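Local atomic coordinates of RNA-dependent RNA Polymerase (Bombyx mori cytoplasmic polyhedrosis virus, PDB entry 6TZ0), a protein that catalyses RNA-templated RNA synthesis inside a double-stranded RNA virus, making conservative plus strands in transcription and the complementary minus strands in genome replication. Residues 5-10 with 152-157; 69-74 with 172-177. All blocks are in the same frame, centred on the assembly; numbering follows the deposited sequence.

Interaction 1: residues 5-10 with 152-157; sequences TELYNT and VIASLD
Y8 and D157 are where the N-terminal loop of residues 5-10 comes down on helix 145-160, their CA atoms 5.1 Å apart. Starting at the base of the tyrosine, Y8 CB rests against the helix backbone, 3.6 Å from D157 O, and also lies 4.2 Å from D157 CB. Beyond CB the chain turns off: CG sits between the backbone N and the carbonyl carbon (chi1 61°), which swings the ring away from the helix and alongside the side chain of E6. From CG outward the ring therefore has no close neighbour in 152-157, and at its tip Y8 OH lies 2.7 Å from E6 OE1. The carboxylate of D157 is likewise engaged elsewhere, with OD1 hydrogen-bonded to Y165 and OD2 in a salt bridge with R168, so the aspartate meets the loop through its methylene and its carbonyl.

The second touch is apolar and lies one helical turn back, at A154. L7 CD1 reaches A154 CB at 3.7 Å, and L7 also packs against L29 and L33 of helix 20-35 and F43 of helix 37-44. At the far end of the loop T10 takes the N-cap position of helix 11-15, and T10 OG1 also makes a weak hydrogen bond, 3.3 Å, to L7 O. No hydrogen bond joins the two segments. This is loop-on-helix packing within the N-terminal part of a reovirus-family polymerase, against the same helix that carries R147, an ATP-binding residue (no ATP is bound to this chain in the model) whose side chain is about 10 Å from that of A154.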
loop_
_atom_site.group_PDB
_atom_site.type_symbol
_atom_site.label_atom_id
_atom_site.label_comp_id
_atom_site.label_asym_id
_atom_site.label_seq_id
_atom_site.Cartn_x
_atom_site.Cartn_y
_atom_site.Cartn_z
ATOM N N THR A 5 29.334 32.850 26.685
ATOM C CA THR A 5 28.345 32.693 27.743
ATOM C C THR A 5 26.953 32.486 27.158
ATOM O O THR A 5 26.286 31.493 27.447
ATOM C CB THR A 5 28.325 33.911 28.677
ATOM O OG1 THR A 5 29.620 34.084 29.265
ATOM C CG2 THR A 5 27.295 33.722 29.777
ATOM N N GLU A 6 26.524 33.434 26.333
ATOM C CA GLU A 6 25.228 33.401 25.679
ATOM C C GLU A 6 25.412 33.366 24.166
ATOM O O GLU A 6 26.345 33.960 23.621
ATOM C CB GLU A 6 24.384 34.608 26.098
ATOM C CG GLU A 6 23.954 34.556 27.557
ATOM C CD GLU A 6 23.197 35.787 27.993
ATOM O OE1 GLU A 6 23.156 36.758 27.218
ATOM O OE2 GLU A 6 22.641 35.786 29.111
ATOM N N LEU A 7 24.501 32.660 23.490
ATOM C CA LEU A 7 24.663 32.354 22.073
ATOM C C LEU A 7 24.453 33.544 21.153
ATOM O O LEU A 7 25.026 33.563 20.060
ATOM C CB LEU A 7 23.719 31.227 21.670
ATOM C CG LEU A 7 24.173 29.843 22.119
ATOM C CD1 LEU A 7 23.074 28.848 21.919
ATOM C CD2 LEU A 7 25.381 29.431 21.309
ATOM N N TYR A 8 23.661 34.530 21.551
ATOM C CA TYR A 8 23.476 35.718 20.730
ATOM C C TYR A 8 24.560 36.760 20.950
ATOM O O TYR A 8 24.479 37.849 20.379
ATOM C CB TYR A 8 22.089 36.326 20.972
ATOM C CG TYR A 8 21.804 36.780 22.384
ATOM C CD1 TYR A 8 21.330 35.886 23.333
ATOM C CD2 TYR A 8 21.948 38.112 22.751
ATOM C CE1 TYR A 8 21.055 36.294 24.613
ATOM C CE2 TYR A 8 21.671 38.527 24.027
ATOM C CZ TYR A 8 21.218 37.615 24.953
ATOM O OH TYR A 8 20.935 38.020 26.238
ATOM N N ASN A 9 25.582 36.441 21.742
ATOM C CA ASN A 9 26.688 37.348 22.001
ATOM C C ASN A 9 28.038 36.741 21.651
ATOM O O ASN A 9 29.071 37.328 21.987
ATOM C CB ASN A 9 26.683 37.785 23.464
ATOM C CG ASN A 9 25.542 38.704 23.779
ATOM O OD1 ASN A 9 25.223 39.601 23.000
ATOM N ND2 ASN A 9 24.909 38.492 24.924
ATOM N N THR A 10 28.063 35.584 21.003
ATOM C CA THR A 10 29.327 35.006 20.585
ATOM C C THR A 10 29.850 35.716 19.344
ATOM O O THR A 10 29.120 36.417 18.641
ATOM C CB THR A 10 29.181 33.512 20.306
ATOM O OG1 THR A 10 28.208 33.309 19.276
ATOM C CG2 THR A 10 28.737 32.792 21.544
ATOM N N VAL A 152 16.040 25.000 17.838
ATOM C CA VAL A 152 15.329 26.053 17.106
ATOM C C VAL A 152 15.612 27.429 17.711
ATOM O O VAL A 152 15.928 28.391 16.992
ATOM C CB VAL A 152 13.820 25.755 17.068
ATOM C CG1 VAL A 152 13.062 26.891 16.426
ATOM C CG2 VAL A 152 13.562 24.495 16.299
ATOM N N ILE A 153 15.545 27.531 19.042
ATOM C CA ILE A 153 15.754 28.814 19.713
ATOM C C ILE A 153 17.210 29.268 19.594
ATOM O O ILE A 153 17.483 30.459 19.399
ATOM C CB ILE A 153 15.280 28.715 21.177
ATOM C CG1 ILE A 153 13.768 28.487 21.232
ATOM C CG2 ILE A 153 15.637 29.939 21.975
ATOM C CD1 ILE A 153 12.957 29.583 20.606
ATOM N N ALA A 154 18.159 28.323 19.642
ATOM C CA ALA A 154 19.571 28.650 19.462
ATOM C C ALA A 154 19.860 29.165 18.060
ATOM O O ALA A 154 20.624 30.127 17.890
ATOM C CB ALA A 154 20.424 27.421 19.745
ATOM N N SER A 155 19.246 28.542 17.047
ATOM C CA SER A 155 19.426 29.003 15.675
ATOM C C SER A 155 18.856 30.400 15.477
ATOM O O SER A 155 19.493 31.249 14.836
ATOM C CB SER A 155 18.775 28.023 14.708
ATOM O OG SER A 155 17.373 28.049 14.872
ATOM N N LEU A 156 17.670 30.664 16.041
ATOM C CA LEU A 156 17.075 31.996 15.941
ATOM C C LEU A 156 17.911 33.050 16.659
ATOM O O LEU A 156 18.044 34.181 16.169
ATOM C CB LEU A 156 15.657 31.969 16.498
ATOM C CG LEU A 156 14.532 31.309 15.717
ATOM C CD1 LEU A 156 13.411 30.986 16.649
ATOM C CD2 LEU A 156 14.028 32.287 14.695
ATOM N N ASP A 157 18.499 32.691 17.806
ATOM C CA ASP A 157 19.323 33.639 18.554
ATOM C C ASP A 157 20.598 33.984 17.803
ATOM O O ASP A 157 21.002 35.149 17.756
ATOM C CB ASP A 157 19.682 33.082 19.929
ATOM C CG ASP A 157 18.507 33.030 20.862
ATOM O OD1 ASP A 157 17.550 33.798 20.661
ATOM O OD2 ASP A 157 18.559 32.239 21.823
#

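Interaction 2: residues 69-74 with 172-177; sequences VTIPNE and KLLFHK
The extended backbone from V69 to P72 passes alongside the last turn of helix 166-175, with the CA atoms of I71 and L173 8.5 Å apart, a spacing bridged by side chains. I71 does most of the reaching. Its CG1 branch lies beside the backbone N and anti to the carbonyl carbon (chi1 -63°), and the nearly straight continuation to CD1 (chi2 173°) sends that methyl to the helix. There I71 CD1 meets L173 at two points, 3.7 Å from L173 CB and 3.8 Å from L173 CD1, the two side chains crossing at a slant. The same methyl also comes within 4.2 Å of L174 CD2, so one isoleucine tip touches two consecutive leucines. V69 adds a looser touch, V69 CG1 to L173 CD1 at 4.3 Å.

Neighbouring elements close around this group. L235 of helix 224-237 packs on I71, and I75 of the short helix 73-76 packs on L174. The CB of L174 also lies over one face of the F175 ring, off toward its rim, while that ring packs into helix 206-218.

Polar anchoring is done by other partners: the backbone of V69 is hydrogen-bonded to S53, T70 N to N232 OD1, and K172 NZ to the carbonyls of N46 and I49. Between the two segments themselves there is no hydrogen bond, only methyl and methylene groups in van der Waals contact. Such a contact has little directional character; it probably owes its stability mainly to the burial of aliphatic surface, and the backbone bonds of V69 and T70 are made to other parts of the fold.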
loop_
_atom_site.group_PDB
_atom_site.type_symbol
_atom_site.label_atom_id
_atom_site.label_comp_id
_atom_site.label_asym_id
_atom_site.label_seq_id
_atom_site.Cartn_x
_atom_site.Cartn_y
_atom_site.Cartn_z
ATOM N N VAL A 69 0.356 39.492 21.090
ATOM C CA VAL A 69 0.429 38.152 21.664
ATOM C C VAL A 69 -0.794 37.923 22.542
ATOM O O VAL A 69 -1.028 38.656 23.510
ATOM C CB VAL A 69 1.727 37.967 22.461
ATOM C CG1 VAL A 69 1.741 36.611 23.124
ATOM C CG2 VAL A 69 2.937 38.130 21.562
ATOM N N THR A 70 -1.579 36.903 22.205
ATOM C CA THR A 70 -2.837 36.601 22.875
ATOM C C THR A 70 -2.920 35.104 23.127
ATOM O O THR A 70 -2.744 34.307 22.200
ATOM C CB THR A 70 -4.032 37.059 22.032
ATOM O OG1 THR A 70 -3.949 38.471 21.811
ATOM C CG2 THR A 70 -5.339 36.739 22.736
ATOM N N ILE A 71 -3.176 34.721 24.371
ATOM C CA ILE A 71 -3.329 33.328 24.764
ATOM C C ILE A 71 -4.679 33.189 25.473
ATOM O O ILE A 71 -4.924 33.913 26.439
ATOM C CB ILE A 71 -2.192 32.837 25.666
ATOM C CG1 ILE A 71 -0.872 32.889 24.902
ATOM C CG2 ILE A 71 -2.439 31.425 26.136
ATOM C CD1 ILE A 71 0.318 32.603 25.733
ATOM N N PRO A 72 -5.556 32.299 25.034
ATOM C CA PRO A 72 -6.893 32.210 25.629
ATOM C C PRO A 72 -6.869 31.549 27.000
ATOM O O PRO A 72 -5.891 30.926 27.412
ATOM C CB PRO A 72 -7.667 31.360 24.620
ATOM C CG PRO A 72 -6.625 30.528 23.969
ATOM C CD PRO A 72 -5.399 31.380 23.893
ATOM N N ASN A 73 -7.993 31.697 27.706
ATOM C CA ASN A 73 -8.082 31.223 29.082
ATOM C C ASN A 73 -8.179 29.706 29.147
ATOM O O ASN A 73 -7.794 29.104 30.153
ATOM C CB ASN A 73 -9.288 31.862 29.770
ATOM C CG ASN A 73 -9.198 31.810 31.282
ATOM O OD1 ASN A 73 -8.191 31.386 31.848
ATOM N ND2 ASN A 73 -10.263 32.233 31.946
ATOM N N GLU A 74 -8.663 29.068 28.078
ATOM C CA GLU A 74 -8.819 27.618 28.055
ATOM C C GLU A 74 -7.488 26.877 27.996
ATOM O O GLU A 74 -7.454 25.673 28.263
ATOM C CB GLU A 74 -9.678 27.202 26.862
ATOM C CG GLU A 74 -11.133 27.626 26.930
ATOM C CD GLU A 74 -11.376 29.024 26.391
ATOM O OE1 GLU A 74 -10.414 29.664 25.919
ATOM O OE2 GLU A 74 -12.534 29.482 26.431
ATOM N N LYS A 172 7.929 31.093 26.914
ATOM C CA LYS A 172 7.876 31.353 28.350
ATOM C C LYS A 172 6.442 31.358 28.871
ATOM O O LYS A 172 6.176 30.844 29.962
ATOM C CB LYS A 172 8.575 32.671 28.671
ATOM C CG LYS A 172 8.746 32.918 30.157
ATOM C CD LYS A 172 9.366 34.268 30.445
ATOM C CE LYS A 172 10.844 34.275 30.132
ATOM N NZ LYS A 172 11.477 35.555 30.552
ATOM N N LEU A 173 5.496 31.913 28.113
ATOM C CA LEU A 173 4.117 31.925 28.574
ATOM C C LEU A 173 3.439 30.569 28.460
ATOM O O LEU A 173 2.425 30.351 29.127
ATOM C CB LEU A 173 3.305 32.956 27.803
ATOM C CG LEU A 173 3.527 34.433 28.087
ATOM C CD1 LEU A 173 2.729 35.258 27.101
ATOM C CD2 LEU A 173 3.116 34.747 29.507
ATOM N N LEU A 174 3.954 29.659 27.639
ATOM C CA LEU A 174 3.328 28.347 27.536
ATOM C C LEU A 174 4.015 27.266 28.356
ATOM O O LEU A 174 3.351 26.309 28.761
ATOM C CB LEU A 174 3.265 27.895 26.072
ATOM C CG LEU A 174 2.312 28.641 25.135
ATOM C CD1 LEU A 174 2.522 28.207 23.702
ATOM C CD2 LEU A 174 0.871 28.422 25.547
ATOM N N PHE A 175 5.317 27.375 28.627
ATOM C CA PHE A 175 6.038 26.239 29.176
ATOM C C PHE A 175 6.820 26.528 30.450
ATOM O O PHE A 175 7.478 25.619 30.960
ATOM C CB PHE A 175 7.005 25.672 28.125
ATOM C CG PHE A 175 6.350 25.350 26.822
ATOM C CD1 PHE A 175 5.519 24.255 26.701
ATOM C CD2 PHE A 175 6.581 26.141 25.709
ATOM C CE1 PHE A 175 4.909 23.964 25.498
ATOM C CE2 PHE A 175 5.978 25.853 24.503
ATOM C CZ PHE A 175 5.142 24.763 24.399
ATOM N N HIS A 176 6.786 27.751 30.977
ATOM C CA HIS A 176 7.505 28.053 32.215
ATOM C C HIS A 176 6.529 27.903 33.372
ATOM O O HIS A 176 5.780 28.818 33.711
ATOM C CB HIS A 176 8.120 29.443 32.173
ATOM C CG HIS A 176 8.961 29.766 33.366
ATOM N ND1 HIS A 176 10.165 29.146 33.618
ATOM C CD2 HIS A 176 8.785 30.659 34.367
ATOM C CE1 HIS A 176 10.689 29.634 34.727
ATOM N NE2 HIS A 176 9.871 30.555 35.201
ATOM N N LYS A 177 6.528 26.717 33.977
ATOM C CA LYS A 177 5.676 26.394 35.118
ATOM C C LYS A 177 6.605 25.852 36.200
ATOM O O LYS A 177 6.805 24.639 36.303
ATOM C CB LYS A 177 4.588 25.383 34.749
ATOM C CG LYS A 177 3.265 25.958 34.249
ATOM C CD LYS A 177 3.367 26.550 32.855
ATOM C CE LYS A 177 2.098 27.267 32.460
ATOM N NZ LYS A 177 0.937 26.346 32.450
#

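From the N terminus the chain first passes through 5-10, then helices 20-35 and 37-44, and reaches 69-74 before either partner segment has appeared. Helix 145-160 then returns to the first segment, so that interaction 1 closes a loop with 141 residues between its ends; the next helix, 166-175, returns to the second, so that interaction 2 closes one of 97. The two loops cross, because their segments alternate along the sequence. Two successive helices thus receive two early pieces of the chain, in the same order. The centres of interactions 1 and 2 are about 23 Å apart and their nearest atoms about 8 Å. Both lie in the N-terminal region, and helix 206-218 packs against both helical segments.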